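Local coordinates for cytochrome c family protein (PDB 3OUQ) that probably carries electrons along a chain of closely spaced hemes, as the N-terminal hexaheme part of an extended dodecaheme c-type cytochrome, at residues V98-H101 / E102-V105; M146-V150 / A151-G155; E109-C112 / R113-H116. All blocks are in the same frame, centred on the assembly; numbering follows the deposited sequence.

Interaction 1 of 3, residues V98-H101 / E102-V105; sequences VFSH and EVHV. With HEC (heme c), chain E.
Ser100 O takes the imidazole N-H of His104 in a 2.7 Å bond from ND1, which arrives almost in line with the carbonyl (C=O...ND1 angle 166°) and somewhat out of the imidazole plane. The bond fixes the rotation of that ring and commits ND1 as donor, while NE2 ligates the iron of a second heme c opposite His142; the carbonyl probably also makes the ring a stronger electron donor. Phe99 covers a face of the same imidazole: CE1 lies above its centre, and the rings form an offset stack with centroids 4.3 Å apart and planes at 30°. One face of the Phe99 ring meets the rim of heme c, CD2 lying 3.5 Å from methyl CMD, so the phenyl ring sits between a histidine of one heme and the porphyrin of the next. His101 binds the iron of this porphyrin through NE2 at 2.0 Å. Phe99 CE2 lies over one face of the His101 ring, and Val105 CG2 meets its edge, 3.7 Å from CD2. Val105 N bonds to His101 O at 2.9 Å, and Ser100 at the N-cap accepts weakly from Glu102 N through OG. A strand running into a short capped helix, with two histidines three residues apart serving neighbouring hemes, is characteristic of the cytochrome c7 (c3) fold.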
loop_
_atom_site.group_PDB
_atom_site.type_symbol
_atom_site.label_atom_id
_atom_site.label_comp_id
_atom_site.label_asym_id
_atom_site.label_seq_id
_atom_site.Cartn_x
_atom_site.Cartn_y
_atom_site.Cartn_z
ATOM N N VAL A 98 12.810 -5.136 -10.474
ATOM C CA VAL A 98 11.503 -5.720 -10.213
ATOM C C VAL A 98 11.234 -6.073 -8.762
ATOM O O VAL A 98 12.028 -6.764 -8.133
ATOM C CB VAL A 98 11.297 -7.005 -11.038
ATOM C CG1 VAL A 98 9.911 -7.572 -10.778
ATOM C CG2 VAL A 98 11.499 -6.715 -12.514
ATOM N N PHE A 99 10.112 -5.598 -8.232
ATOM C CA PHE A 99 9.740 -5.935 -6.868
ATOM C C PHE A 99 8.580 -6.928 -6.869
ATOM O O PHE A 99 7.562 -6.714 -7.518
ATOM C CB PHE A 99 9.306 -4.717 -6.064
ATOM C CG PHE A 99 8.900 -5.062 -4.663
ATOM C CD1 PHE A 99 9.857 -5.243 -3.675
ATOM C CD2 PHE A 99 7.572 -5.320 -4.355
ATOM C CE1 PHE A 99 9.501 -5.671 -2.406
ATOM C CE2 PHE A 99 7.207 -5.751 -3.083
ATOM C CZ PHE A 99 8.178 -5.932 -2.109
ATOM N N SER A 100 8.735 -8.010 -6.125
ATOM C CA SER A 100 7.698 -9.023 -6.042
ATOM C C SER A 100 7.271 -9.239 -4.585
ATOM O O SER A 100 8.076 -9.089 -3.663
ATOM C CB SER A 100 8.222 -10.328 -6.635
ATOM O OG SER A 100 7.375 -11.418 -6.323
ATOM N N HIS A 101 6.000 -9.568 -4.380
ATOM C CA HIS A 101 5.491 -9.833 -3.041
ATOM C C HIS A 101 5.595 -11.327 -2.768
ATOM O O HIS A 101 5.704 -11.750 -1.619
ATOM C CB HIS A 101 4.032 -9.399 -2.912
ATOM C CG HIS A 101 3.845 -7.921 -2.766
ATOM N ND1 HIS A 101 3.949 -7.022 -3.803
ATOM C CD2 HIS A 101 3.543 -7.180 -1.671
ATOM C CE1 HIS A 101 3.708 -5.798 -3.309
ATOM N NE2 HIS A 101 3.456 -5.840 -2.016
ATOM N N GLU A 102 5.557 -12.122 -3.834
ATOM C CA GLU A 102 5.663 -13.574 -3.719
ATOM C C GLU A 102 6.953 -13.892 -2.998
ATOM O O GLU A 102 7.060 -14.893 -2.295
ATOM C CB GLU A 102 5.701 -14.226 -5.101
ATOM C CG GLU A 102 4.533 -13.852 -5.980
ATOM C CD GLU A 102 4.847 -12.714 -6.928
ATOM O OE1 GLU A 102 5.516 -12.975 -7.956
ATOM O OE2 GLU A 102 4.433 -11.563 -6.644
ATOM N N VAL A 103 7.938 -13.027 -3.195
ATOM C CA VAL A 103 9.237 -13.189 -2.571
ATOM C C VAL A 103 9.269 -12.573 -1.177
ATOM O O VAL A 103 9.655 -13.230 -0.220
ATOM C CB VAL A 103 10.356 -12.533 -3.428
ATOM C CG1 VAL A 103 11.650 -12.449 -2.632
ATOM C CG2 VAL A 103 10.583 -13.336 -4.690
ATOM N N HIS A 104 8.824 -11.327 -1.058
ATOM C CA HIS A 104 8.871 -10.629 0.219
ATOM C C HIS A 104 7.902 -10.922 1.343
ATOM O O HIS A 104 8.324 -11.124 2.482
ATOM C CB HIS A 104 8.866 -9.133 -0.032
ATOM C CG HIS A 104 10.093 -8.659 -0.734
ATOM N ND1 HIS A 104 10.308 -8.800 -2.085
ATOM C CD2 HIS A 104 11.227 -8.110 -0.233
ATOM C CE1 HIS A 104 11.537 -8.349 -2.351
ATOM N NE2 HIS A 104 12.134 -7.919 -1.256
ATOM N N VAL A 105 6.610 -10.915 1.052
ATOM C CA VAL A 105 5.625 -11.148 2.095
ATOM C C VAL A 105 5.854 -12.472 2.814
ATOM O O VAL A 105 5.957 -12.512 4.038
ATOM C CB VAL A 105 4.210 -11.083 1.520
ATOM C CG1 VAL A 105 3.194 -11.477 2.582
ATOM C CG2 VAL A 105 3.939 -9.670 1.010
HETATM FE FE HEC E . 2.998 -4.242 -0.901
HETATM C CHA HEC E . 2.574 -2.442 -3.818
HETATM C CHB HEC E . -0.419 -4.498 -0.596
HETATM C CHC HEC E . 3.435 -6.213 1.844
HETATM C CHD HEC E . 6.226 -3.250 -0.801
HETATM N NA HEC E . 1.438 -3.576 -1.953
HETATM C C1A HEC E . 1.445 -2.897 -3.163
HETATM C C2A HEC E . 0.097 -2.510 -3.541
HETATM C C3A HEC E . -0.765 -3.014 -2.616
HETATM C C4A HEC E . 0.075 -3.688 -1.626
HETATM C CMA HEC E . -2.288 -2.987 -2.678
HETATM C CAA HEC E . -0.238 -1.653 -4.743
HETATM C CBA HEC E . -0.445 -0.210 -4.365
HETATM C CGA HEC E . -0.860 0.632 -5.552
HETATM O O1A HEC E . -1.202 1.816 -5.360
HETATM O O2A HEC E . -0.840 0.108 -6.688
HETATM N NB HEC E . 1.789 -5.222 0.305
HETATM C C1B HEC E . 0.386 -5.255 0.262
HETATM C C2B HEC E . -0.129 -6.214 1.212
HETATM C C3B HEC E . 0.950 -6.762 1.857
HETATM C C4B HEC E . 2.137 -6.095 1.330
HETATM C CMB HEC E . -1.587 -6.529 1.426
HETATM C CAB HEC E . 0.931 -7.864 2.920
HETATM C CBB HEC E . 0.500 -9.241 2.452
HETATM N NC HEC E . 4.520 -4.624 0.285
HETATM C C1C HEC E . 4.559 -5.485 1.370
HETATM C C2C HEC E . 5.881 -5.462 1.978
HETATM C C3C HEC E . 6.627 -4.590 1.277
HETATM C C4C HEC E . 5.782 -4.079 0.222
HETATM C CMC HEC E . 6.353 -6.273 3.157
HETATM C CAC HEC E . 8.089 -4.204 1.526
HETATM C CBC HEC E . 9.077 -5.363 1.643
HETATM N ND HEC E . 4.157 -3.163 -2.113
HETATM C C1D HEC E . 5.498 -2.890 -1.940
HETATM C C2D HEC E . 6.042 -2.174 -3.090
HETATM C C3D HEC E . 4.995 -1.870 -3.888
HETATM C C4D HEC E . 3.842 -2.519 -3.308
HETATM C CMD HEC E . 7.508 -1.942 -3.442
HETATM C CAD HEC E . 4.953 -0.872 -5.027
HETATM C CBD HEC E . 4.940 0.498 -4.392
HETATM C CGD HEC E . 4.216 1.520 -5.237
HETATM O O1D HEC E . 3.010 1.295 -5.522
HETATM O O2D HEC E . 4.850 2.543 -5.610
#

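Interaction 2 of 3, residues M146-V150 / A151-G155; sequences MAFTV and AGNCG. With HEC (heme c), chain G.
Thr149, Ala151 and Asn153 build a tight turn that leads into the CXXCH heme-attachment motif begun by Cys154. Thr149 OG1 accepts the backbone N-H of Ala151 at 3.1 Å, an ST turn with a nearly straight bond (162°); OG1, anti to the backbone N (chi1 -170°) and beside the carbonyl carbon, lies close to the following amides. Ala151 is itself the centre of an inverse gamma turn, closed by a weak bond from Gly152 N to Val150 O. The chain then passes through Gly152, where a CB would run into the carbonyl oxygen of Ala151, and folds Asn153 back over Thr149. There Asn153 ND2 donates to Thr149 O at 2.7 Å, tilted from the carbonyl plane, and meets Thr149 CG2 as the two side chains cross at about a right angle. With an alanine in place of Thr149, the Ala151 N-H is likely to lose its hydroxyl acceptor, and a gap would probably open beside the Asn153 amide where CG2 lay. Phe148 CD1 packs 3.9 Å from Asn153 CB, the ring and amide planes 55° apart. Val150 CG2 rests 3.5 Å from C2C of heme c, and the thioether bond joins Cys154 SG to heme atom CAB at 1.8 Å.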
loop_
_atom_site.group_PDB
_atom_site.type_symbol
_atom_site.label_atom_id
_atom_site.label_comp_id
_atom_site.label_asym_id
_atom_site.label_seq_id
_atom_site.Cartn_x
_atom_site.Cartn_y
_atom_site.Cartn_z
ATOM N N MET A 146 19.699 -6.654 7.508
ATOM C CA MET A 146 18.446 -7.338 7.211
ATOM C C MET A 146 18.543 -8.210 5.962
ATOM O O MET A 146 18.394 -9.429 6.028
ATOM C CB MET A 146 17.344 -6.292 7.030
ATOM C CG MET A 146 16.135 -6.481 7.923
ATOM S SD MET A 146 14.765 -7.209 7.031
ATOM C CE MET A 146 15.398 -8.873 6.821
ATOM N N ALA A 147 18.789 -7.571 4.821
ATOM C CA ALA A 147 18.902 -8.268 3.547
ATOM C C ALA A 147 20.153 -7.798 2.816
ATOM O O ALA A 147 20.774 -6.813 3.218
ATOM C CB ALA A 147 17.676 -8.000 2.704
ATOM N N PHE A 148 20.513 -8.488 1.735
ATOM C CA PHE A 148 21.705 -8.122 0.993
ATOM C C PHE A 148 21.743 -6.643 0.652
ATOM O O PHE A 148 20.734 -6.049 0.266
ATOM C CB PHE A 148 21.852 -8.986 -0.261
ATOM C CG PHE A 148 20.707 -8.894 -1.225
ATOM C CD1 PHE A 148 20.568 -7.794 -2.068
ATOM C CD2 PHE A 148 19.815 -9.953 -1.356
ATOM C CE1 PHE A 148 19.560 -7.754 -3.034
ATOM C CE2 PHE A 148 18.807 -9.925 -2.315
ATOM C CZ PHE A 148 18.682 -8.822 -3.157
ATOM N N THR A 149 22.921 -6.052 0.817
ATOM C CA THR A 149 23.115 -4.634 0.571
ATOM C C THR A 149 22.755 -4.187 -0.837
ATOM O O THR A 149 22.828 -4.945 -1.798
ATOM C CB THR A 149 24.577 -4.198 0.870
ATOM O OG1 THR A 149 24.663 -2.769 0.842
ATOM C CG2 THR A 149 25.541 -4.764 -0.167
ATOM N N VAL A 150 22.368 -2.924 -0.927
ATOM C CA VAL A 150 21.986 -2.296 -2.173
ATOM C C VAL A 150 23.252 -1.711 -2.818
ATOM O O VAL A 150 23.259 -1.351 -4.001
ATOM C CB VAL A 150 20.954 -1.188 -1.885
ATOM C CG1 VAL A 150 21.636 0.052 -1.327
ATOM C CG2 VAL A 150 20.179 -0.884 -3.115
ATOM N N ALA A 151 24.320 -1.614 -2.021
ATOM C CA ALA A 151 25.609 -1.106 -2.486
ATOM C C ALA A 151 26.298 -2.312 -3.124
ATOM O O ALA A 151 27.215 -2.903 -2.557
ATOM C CB ALA A 151 26.427 -0.585 -1.304
ATOM N N GLY A 152 25.835 -2.666 -4.314
ATOM C CA GLY A 152 26.357 -3.825 -5.006
ATOM C C GLY A 152 25.167 -4.751 -5.183
ATOM O O GLY A 152 24.042 -4.366 -4.872
ATOM N N ASN A 153 25.393 -5.962 -5.670
ATOM C CA ASN A 153 24.301 -6.902 -5.870
ATOM C C ASN A 153 23.327 -6.405 -6.946
ATOM O O ASN A 153 22.231 -6.945 -7.093
ATOM C CB ASN A 153 23.552 -7.120 -4.551
ATOM C CG ASN A 153 24.445 -7.666 -3.454
ATOM O OD1 ASN A 153 24.992 -8.759 -3.571
ATOM N ND2 ASN A 153 24.593 -6.909 -2.379
ATOM N N CYS A 154 23.747 -5.387 -7.697
ATOM C CA CYS A 154 22.938 -4.788 -8.765
ATOM C C CYS A 154 22.104 -5.783 -9.559
ATOM O O CYS A 154 20.925 -5.551 -9.834
ATOM C CB CYS A 154 23.830 -4.045 -9.758
ATOM S SG CYS A 154 25.033 -2.897 -9.030
ATOM N N GLY A 155 22.739 -6.883 -9.941
ATOM C CA GLY A 155 22.074 -7.893 -10.737
ATOM C C GLY A 155 20.982 -8.660 -10.033
ATOM O O GLY A 155 20.142 -9.268 -10.694
HETATM FE FE HEC G . 19.167 0.113 -8.298
HETATM C CHA HEC G . 17.003 2.581 -9.081
HETATM C CHB HEC G . 21.343 1.300 -10.704
HETATM C CHC HEC G . 21.546 -2.079 -7.185
HETATM C CHD HEC G . 16.681 -1.639 -6.765
HETATM N NA HEC G . 19.187 1.641 -9.570
HETATM C C1A HEC G . 18.257 2.653 -9.652
HETATM C C2A HEC G . 18.637 3.649 -10.614
HETATM C C3A HEC G . 19.748 3.197 -11.213
HETATM C C4A HEC G . 20.127 1.960 -10.547
HETATM C CMA HEC G . 20.404 3.866 -12.410
HETATM C CAA HEC G . 18.036 5.016 -10.809
HETATM C CBA HEC G . 18.422 5.989 -9.698
HETATM C CGA HEC G . 19.917 6.265 -9.653
HETATM O O1A HEC G . 20.471 6.638 -10.707
HETATM O O2A HEC G . 20.532 6.113 -8.572
HETATM N NB HEC G . 21.066 -0.242 -8.768
HETATM C C1B HEC G . 21.815 0.325 -9.809
HETATM C C2B HEC G . 23.186 -0.143 -9.737
HETATM C C3B HEC G . 23.280 -0.965 -8.681
HETATM C C4B HEC G . 21.945 -1.120 -8.138
HETATM C CMB HEC G . 24.335 0.203 -10.662
HETATM C CAB HEC G . 24.608 -1.429 -8.102
HETATM C CBB HEC G . 24.988 -0.836 -6.754
HETATM N NC HEC G . 19.163 -1.424 -7.074
HETATM C C1C HEC G . 20.233 -2.221 -6.671
HETATM C C2C HEC G . 19.784 -3.209 -5.710
HETATM C C3C HEC G . 18.447 -3.120 -5.610
HETATM C C4C HEC G . 18.040 -2.001 -6.470
HETATM C CMC HEC G . 20.630 -4.184 -4.932
HETATM C CAC HEC G . 17.528 -4.144 -4.968
HETATM C CBC HEC G . 17.529 -4.130 -3.455
HETATM N ND HEC G . 17.237 0.367 -8.046
HETATM C C1D HEC G . 16.312 -0.526 -7.529
HETATM C C2D HEC G . 14.983 0.030 -7.637
HETATM C C3D HEC G . 15.118 1.268 -8.144
HETATM C C4D HEC G . 16.509 1.476 -8.389
HETATM C CMD HEC G . 13.657 -0.606 -7.283
HETATM C CAD HEC G . 14.061 2.314 -8.448
HETATM C CBD HEC G . 13.486 2.934 -7.207
HETATM C CGD HEC G . 12.755 4.218 -7.497
HETATM O O1D HEC G . 12.104 4.752 -6.577
HETATM O O2D HEC G . 12.842 4.702 -8.644
#

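Interaction 3 of 3, residues E109-C112 / R113-H116; sequences EGKC and RTCH. With HEC (heme c), chain E.
The CXXCH motif that attaches one heme c occupies Cys112 to His116: Cys112 at the N-cap and the single helical turn 113-116 bring two sulfurs and an imidazole to the same porphyrin. Cys112 SG is bonded to heme atom CAB at 1.8 Å and Cys115 SG to CAC, also at 1.8 Å, so two adjacent pyrroles are tied to the backbone. His116 supplies the iron ligand, with NE2 2.0 Å from the heme iron; the ring stands on the heme by its NE2 edge, and His101 completes the axial pair from the other side. The turn is held by Cys112 O, which two amides grip. His116 N reaches it at 3.2 Å, in the carbonyl plane and with an angle of 152° at the oxygen, whereas Cys115 N, 3.3 Å away, comes from above that plane. Cys112 stands at the N-cap position and is also a thioether arm: SG is anti to its own carbonyl carbon (chi1 -50°), and sulfur and carbonyl oxygen diverge, one to the heme and one to the helix amides. Thr114 OG1 lies against the aliphatic part of Lys111, 3.2 Å from CB and 3.5 Å from CD, before the extended lysine chain carries its amine away. Arg113 reaches across to Glu53, to which its NE makes a salt bridge, and its backbone N bonds to Asp73 OD1. Two thioethers and a histidine from one short turn probably leave the porphyrin little freedom to shift. Bis-histidine ligation is typical of low-spin, low-potential hemes, consistent with electron transfer without a site for an added ligand on the iron.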
loop_
_atom_site.group_PDB
_atom_site.type_symbol
_atom_site.label_atom_id
_atom_site.label_comp_id
_atom_site.label_asym_id
_atom_site.label_seq_id
_atom_site.Cartn_x
_atom_site.Cartn_y
_atom_site.Cartn_z
ATOM N N GLU A 109 7.001 -13.035 7.278
ATOM C CA GLU A 109 5.924 -13.651 8.048
ATOM C C GLU A 109 4.557 -13.082 7.704
ATOM O O GLU A 109 3.657 -13.100 8.533
ATOM C CB GLU A 109 6.175 -13.479 9.548
ATOM C CG GLU A 109 7.439 -14.151 10.045
ATOM C CD GLU A 109 8.685 -13.523 9.462
ATOM O OE1 GLU A 109 8.941 -12.331 9.749
ATOM O OE2 GLU A 109 9.407 -14.212 8.710
ATOM N N GLY A 110 4.410 -12.573 6.485
ATOM C CA GLY A 110 3.139 -12.018 6.058
ATOM C C GLY A 110 2.881 -10.562 6.406
ATOM O O GLY A 110 1.803 -10.052 6.121
ATOM N N LYS A 111 3.849 -9.882 7.013
ATOM C CA LYS A 111 3.673 -8.477 7.385
ATOM C C LYS A 111 3.427 -7.607 6.155
ATOM O O LYS A 111 3.797 -7.990 5.050
ATOM C CB LYS A 111 4.908 -7.973 8.128
ATOM C CG LYS A 111 5.204 -8.698 9.439
ATOM C CD LYS A 111 6.479 -8.144 10.075
ATOM C CE LYS A 111 6.763 -8.780 11.425
ATOM N NZ LYS A 111 8.018 -8.237 12.017
ATOM N N CYS A 112 2.798 -6.448 6.339
ATOM C CA CYS A 112 2.518 -5.552 5.216
ATOM C C CYS A 112 2.813 -4.112 5.568
ATOM O O CYS A 112 3.376 -3.372 4.763
ATOM C CB CYS A 112 1.049 -5.615 4.796
ATOM S SG CYS A 112 0.351 -7.269 4.524
ATOM N N ARG A 113 2.411 -3.704 6.764
ATOM C CA ARG A 113 2.624 -2.333 7.180
ATOM C C ARG A 113 4.099 -1.996 7.377
ATOM O O ARG A 113 4.457 -0.816 7.448
ATOM C CB ARG A 113 1.830 -2.040 8.453
ATOM C CG ARG A 113 0.327 -2.090 8.242
ATOM C CD ARG A 113 -0.438 -1.740 9.497
ATOM N NE ARG A 113 -0.106 -0.401 9.969
ATOM C CZ ARG A 113 0.419 -0.145 11.163
ATOM N NH1 ARG A 113 0.672 -1.142 12.007
ATOM N NH2 ARG A 113 0.686 1.108 11.512
ATOM N N THR A 114 4.945 -3.026 7.445
ATOM C CA THR A 114 6.387 -2.835 7.613
ATOM C C THR A 114 6.887 -1.879 6.542
ATOM O O THR A 114 7.794 -1.074 6.773
ATOM C CB THR A 114 7.200 -4.137 7.429
ATOM O OG1 THR A 114 6.562 -5.230 8.094
ATOM C CG2 THR A 114 8.578 -3.956 8.016
ATOM N N CYS A 115 6.294 -1.982 5.359
ATOM C CA CYS A 115 6.682 -1.125 4.260
ATOM C C CYS A 115 5.627 -0.061 4.040
ATOM O O CYS A 115 5.901 1.134 4.113
ATOM C CB CYS A 115 6.846 -1.944 2.979
ATOM S SG CYS A 115 7.986 -3.356 3.111
ATOM N N HIS A 116 4.406 -0.511 3.787
ATOM C CA HIS A 116 3.303 0.392 3.512
ATOM C C HIS A 116 2.997 1.457 4.562
ATOM O O HIS A 116 2.405 2.486 4.238
ATOM C CB HIS A 116 2.077 -0.445 3.179
ATOM C CG HIS A 116 2.221 -1.191 1.892
ATOM N ND1 HIS A 116 2.218 -0.590 0.655
ATOM C CD2 HIS A 116 2.458 -2.505 1.657
ATOM C CE1 HIS A 116 2.450 -1.533 -0.262
ATOM N NE2 HIS A 116 2.602 -2.715 0.296
HETATM FE FE HEC E . 2.998 -4.242 -0.901
HETATM C CHA HEC E . 2.574 -2.442 -3.818
HETATM C CHB HEC E . -0.419 -4.498 -0.596
HETATM C CHC HEC E . 3.435 -6.213 1.844
HETATM C CHD HEC E . 6.226 -3.250 -0.801
HETATM N NA HEC E . 1.438 -3.576 -1.953
HETATM C C1A HEC E . 1.445 -2.897 -3.163
HETATM C C2A HEC E . 0.097 -2.510 -3.541
HETATM C C3A HEC E . -0.765 -3.014 -2.616
HETATM C C4A HEC E . 0.075 -3.688 -1.626
HETATM C CMA HEC E . -2.288 -2.987 -2.678
HETATM C CAA HEC E . -0.238 -1.653 -4.743
HETATM C CBA HEC E . -0.445 -0.210 -4.365
HETATM C CGA HEC E . -0.860 0.632 -5.552
HETATM O O1A HEC E . -1.202 1.816 -5.360
HETATM O O2A HEC E . -0.840 0.108 -6.688
HETATM N NB HEC E . 1.789 -5.222 0.305
HETATM C C1B HEC E . 0.386 -5.255 0.262
HETATM C C2B HEC E . -0.129 -6.214 1.212
HETATM C C3B HEC E . 0.950 -6.762 1.857
HETATM C C4B HEC E . 2.137 -6.095 1.330
HETATM C CMB HEC E . -1.587 -6.529 1.426
HETATM C CAB HEC E . 0.931 -7.864 2.920
HETATM C CBB HEC E . 0.500 -9.241 2.452
HETATM N NC HEC E . 4.520 -4.624 0.285
HETATM C C1C HEC E . 4.559 -5.485 1.370
HETATM C C2C HEC E . 5.881 -5.462 1.978
HETATM C C3C HEC E . 6.627 -4.590 1.277
HETATM C C4C HEC E . 5.782 -4.079 0.222
HETATM C CMC HEC E . 6.353 -6.273 3.157
HETATM C CAC HEC E . 8.089 -4.204 1.526
HETATM C CBC HEC E . 9.077 -5.363 1.643
HETATM N ND HEC E . 4.157 -3.163 -2.113
HETATM C C1D HEC E . 5.498 -2.890 -1.940
HETATM C C2D HEC E . 6.042 -2.174 -3.090
HETATM C C3D HEC E . 4.995 -1.870 -3.888
HETATM C C4D HEC E . 3.842 -2.519 -3.308
HETATM C CMD HEC E . 7.508 -1.942 -3.442
HETATM C CAD HEC E . 4.953 -0.872 -5.027
HETATM C CBD HEC E . 4.940 0.498 -4.392
HETATM C CGD HEC E . 4.216 1.520 -5.237
HETATM O O1D HEC E . 3.010 1.295 -5.522
HETATM O O2D HEC E . 4.850 2.543 -5.610
#

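From the N terminus the order is interaction 1, interaction 3, interaction 2; each is a local turn of unbroken chain, and none nests in or crosses another. Residues 98-105 join strand 97-99 to helix 101-104. A probable hydrogen bond from Gly110 N to Val105 O (2.9 Å) then closes the short loop to 109-116, and these two contacts clasp one heme between His101 and His116. Interaction 2 turns the chain into helix 154-157, which starts at the thioether to a further heme, and touches neither of the others. It is linked to interaction 1 indirectly: His142 shares a heme iron with His104 and hydrogen-bonds to Phe148 O. Three hemes of the second cytochrome c7 unit of this hexaheme fragment are thus connected.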